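Local coordinates for probable leucine/isoleucine/valine-binding protein (Rhodopirellula baltica, PDB 4KV7) that probably binds leucine, isoleucine, valine or a related small ligand as a periplasmic binding protein of the leucine-binding family, at residues 21-26 against 64-69. The protein carries 1 engineered substitution. Sequence-based numbering, arbitrary orientation.
With FMT (formic acid), chain B.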
ATOM      1  N   GLY A  21     -12.323   7.970  -9.709  1.00 11.78           N
ATOM      2  CA  GLY A  21     -12.418   6.562 -10.043  1.00 11.95           C
ATOM      3  C   GLY A  21     -11.426   5.703  -9.292  1.00 11.00           C
ATOM      4  O   GLY A  21     -10.427   6.192  -8.765  1.00 11.22           O
HETATM    5  N   MSE A  22     -11.708   4.408  -9.249  1.00 10.83           N
HETATM    6  CA  MSE A  22     -10.832   3.427  -8.628  1.00  9.87           C
HETATM    7  C   MSE A  22     -11.097   2.084  -9.283  1.00  9.84           C
HETATM    8  O   MSE A  22     -12.253   1.724  -9.501  1.00 11.48           O
HETATM    9  CB  MSE A  22     -11.127   3.371  -7.124  1.00 10.99           C
HETATM   10  CG  MSE A  22     -10.335   2.329  -6.319  1.00 12.41           C
HETATM   11 SE   MSE A  22     -10.960   2.108  -4.442  0.65 11.61          SE
HETATM   12  CE  MSE A  22     -10.310   3.810  -3.770  1.00 14.09           C
ATOM     13  N   SER A  23     -10.029   1.372  -9.645  1.00 10.41           N
ATOM     14  CA  SER A  23     -10.126  -0.031 -10.052  1.00 10.59           C
ATOM     15  C   SER A  23      -9.321  -0.804  -9.033  1.00  9.60           C
ATOM     16  O   SER A  23      -8.164  -0.481  -8.797  1.00 10.06           O
ATOM     17  CB  SER A  23      -9.546  -0.239 -11.444  1.00 11.36           C
ATOM     18  OG  SER A  23      -9.700  -1.585 -11.858  1.00 11.84           O
ATOM     19  N   THR A  24      -9.919  -1.798  -8.392  1.00 10.09           N
ATOM     20  CA  THR A  24      -9.242  -2.418  -7.272  1.00 10.48           C
ATOM     21  C   THR A  24      -9.835  -3.758  -6.888  1.00  9.03           C
ATOM     22  O   THR A  24     -10.884  -4.155  -7.377  1.00  9.77           O
ATOM     23  CB  THR A  24      -9.258  -1.469  -6.067  1.00  9.28           C
ATOM     24  OG1 THR A  24      -8.152  -1.786  -5.217  1.00  9.45           O
ATOM     25  CG2 THR A  24     -10.583  -1.537  -5.289  1.00 10.21           C
ATOM     26  N   ALA A  25      -9.144  -4.454  -5.995  1.00  9.05           N
ATOM     27  CA  ALA A  25      -9.571  -5.775  -5.555  1.00  9.60           C
ATOM     28  C   ALA A  25     -10.697  -5.646  -4.532  1.00  9.44           C
ATOM     29  O   ALA A  25     -10.452  -5.445  -3.340  1.00  9.97           O
ATOM     30  CB  ALA A  25      -8.392  -6.531  -4.961  1.00 11.06           C
ATOM     31  N   LEU A  26     -11.936  -5.747  -5.004  1.00 10.06           N
ATOM     32  CA  LEU A  26     -13.101  -5.724  -4.126  1.00 10.57           C
ATOM     33  C   LEU A  26     -13.650  -7.127  -3.890  1.00 11.79           C
ATOM     34  O   LEU A  26     -14.512  -7.320  -3.037  1.00 13.93           O
ATOM     35  CB  LEU A  26     -14.201  -4.817  -4.690  1.00 10.87           C
ATOM     36  CG  LEU A  26     -13.792  -3.351  -4.855  1.00 11.61           C
ATOM     37  CD1 LEU A  26     -14.888  -2.561  -5.557  1.00 14.74           C
ATOM     38  CD2 LEU A  26     -13.454  -2.718  -3.505  1.00 11.87           C
ATOM     39  N   LEU A  64     -14.595   0.230  -9.213  1.00 11.50           N
ATOM     40  CA  LEU A  64     -14.825  -0.956 -10.019  1.00 11.41           C
ATOM     41  C   LEU A  64     -13.897  -2.065  -9.535  1.00 10.43           C
ATOM     42  O   LEU A  64     -12.737  -1.816  -9.211  1.00 12.34           O
ATOM     43  CB  LEU A  64     -14.554  -0.646 -11.490  1.00 13.72           C
ATOM     44  CG  LEU A  64     -15.341   0.536 -12.071  1.00 13.32           C
ATOM     45  CD1 LEU A  64     -15.048   0.724 -13.554  1.00 15.06           C
ATOM     46  CD2 LEU A  64     -16.841   0.391 -11.835  1.00 16.88           C
ATOM     47  N   ASP A  65     -14.419  -3.284  -9.491  1.00 10.68           N
ATOM     48  CA  ASP A  65     -13.677  -4.454  -9.044  1.00 11.11           C
ATOM     49  C   ASP A  65     -12.830  -5.013 -10.178  1.00 10.61           C
ATOM     50  O   ASP A  65     -13.334  -5.267 -11.266  1.00 11.86           O
ATOM     51  CB  ASP A  65     -14.682  -5.512  -8.583  1.00 12.42           C
ATOM     52  CG  ASP A  65     -14.037  -6.739  -7.944  1.00 11.71           C
ATOM     53  OD1 ASP A  65     -12.852  -6.718  -7.555  1.00 10.54           O
ATOM     54  OD2 ASP A  65     -14.778  -7.742  -7.811  1.00 13.85           O
ATOM     55  N   ASP A  66     -11.542  -5.209  -9.919  1.00 10.29           N
ATOM     56  CA  ASP A  66     -10.694  -5.979 -10.834  1.00 10.24           C
ATOM     57  C   ASP A  66     -10.125  -7.257 -10.233  1.00  9.98           C
ATOM     58  O   ASP A  66      -9.369  -7.958 -10.896  1.00 11.11           O
ATOM     59  CB  ASP A  66      -9.591  -5.137 -11.500  1.00 10.45           C
ATOM     60  CG  ASP A  66      -8.611  -4.526 -10.519  1.00 10.61           C
ATOM     61  OD1 ASP A  66      -8.434  -5.045  -9.392  1.00 10.50           O
ATOM     62  OD2 ASP A  66      -7.985  -3.512 -10.909  1.00 10.53           O
ATOM     63  N   GLY A  67     -10.492  -7.559  -8.991  1.00 10.04           N
ATOM     64  CA  GLY A  67     -10.031  -8.782  -8.352  1.00  9.86           C
ATOM     65  C   GLY A  67      -8.517  -8.913  -8.260  1.00  9.90           C
ATOM     66  O   GLY A  67      -8.021 -10.033  -8.116  1.00 10.62           O
ATOM     67  N   TYR A  68      -7.777  -7.801  -8.332  1.00  9.83           N
ATOM     68  CA  TYR A  68      -6.310  -7.842  -8.367  1.00  9.25           C
ATOM     69  C   TYR A  68      -5.835  -8.637  -9.587  1.00 10.05           C
ATOM     70  O   TYR A  68      -4.866  -9.403  -9.530  1.00 10.49           O
ATOM     71  CB  TYR A  68      -5.751  -8.378  -7.040  1.00 10.21           C
ATOM     72  CG  TYR A  68      -4.248  -8.264  -6.805  1.00  8.62           C
ATOM     73  CD1 TYR A  68      -3.512  -7.150  -7.206  1.00  8.89           C
ATOM     74  CD2 TYR A  68      -3.579  -9.279  -6.132  1.00  8.57           C
ATOM     75  CE1 TYR A  68      -2.148  -7.066  -6.951  1.00  9.18           C
ATOM     76  CE2 TYR A  68      -2.228  -9.197  -5.860  1.00  8.86           C
ATOM     77  CZ  TYR A  68      -1.512  -8.094  -6.279  1.00  8.12           C
ATOM     78  OH  TYR A  68      -0.172  -8.047  -6.012  1.00  9.07           O
ATOM     79  N   GLU A  69      -6.512  -8.417 -10.711  1.00  9.96           N
ATOM     80  CA  GLU A  69      -6.148  -9.029 -11.981  1.00 10.28           C
ATOM     81  C   GLU A  69      -6.072  -7.994 -13.097  1.00 10.64           C
ATOM     82  O   GLU A  69      -7.081  -7.369 -13.442  1.00 10.91           O
ATOM     83  CB  GLU A  69      -7.136 -10.139 -12.345  1.00 12.19           C
ATOM     84  CG  GLU A  69      -6.976 -11.382 -11.482  1.00 12.56           C
ATOM     85  CD  GLU A  69      -5.627 -12.070 -11.666  1.00 14.38           C
ATOM     86  OE1 GLU A  69      -4.906 -11.788 -12.653  1.00 13.39           O
ATOM     87  OE2 GLU A  69      -5.273 -12.909 -10.812  1.00 21.99           O
TER
HETATM   88  C   FMT B 501       1.576  -5.198  -5.193  1.00  7.70           C
HETATM   89  O1  FMT B 501       2.226  -4.143  -5.185  1.00  8.08           O
HETATM   90  O2  FMT B 501       1.025  -5.692  -6.185  1.00  8.33           O
HETATM   91  O   HOH W   1      -6.000  -2.037  -9.789  1.00 11.22           O
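S23 and D66 meet in the tightly packed part of this contact. The S23 hydroxyl donates to D66 from above the carboxylate plane, with S23 OG and D66 OD2 2.7 Å apart. CG of D66 sits between its backbone N and carbonyl carbon (chi1 61°). This torsion swings the carboxylate against S23 and T24. D66 OD1 accepts from Y68 N at 3.0 Å, closing an Asx turn. OD2 also takes a bond from T73 in helix 70-81, and a water lies within bonding distance of both OD2 and S23 O. With an alanine in place of D66, the S23 hydroxyl and Y68 N are likely to lose this acceptor, and the D66-E69 turn could shift.

The two strands pair in parallel. L64 N donates to M22 O at 2.8 Å, nearly straight at 176°. T24 N binds L64 O, and D66 N reaches T24 O from above its carbonyl plane. Strands 16-24 and 57-65 with helix 31-50 form a beta-alpha-beta unit of the periplasmic binding protein fold, and the contact covers the C-terminal ends of both strands. Beyond them, A25 CB rests on Y68 CB at 3.8 Å. Y68 OH donates to O2 of a bound formic acid, 2.6 Å away, probably from the crystallisation liquor.

L64, D65 and L26 are partly exposed. The L26 side chain fits more loosely, its CD1 lying 4.1 Å from L64 C. D65 is firmly held on this same side: L26 N at 2.9 Å and G67 N, in a second Asx turn, grip D65 OD1 from opposite faces of its carboxylate. D65 OD2 bonds to S27 and forms a salt bridge with R72.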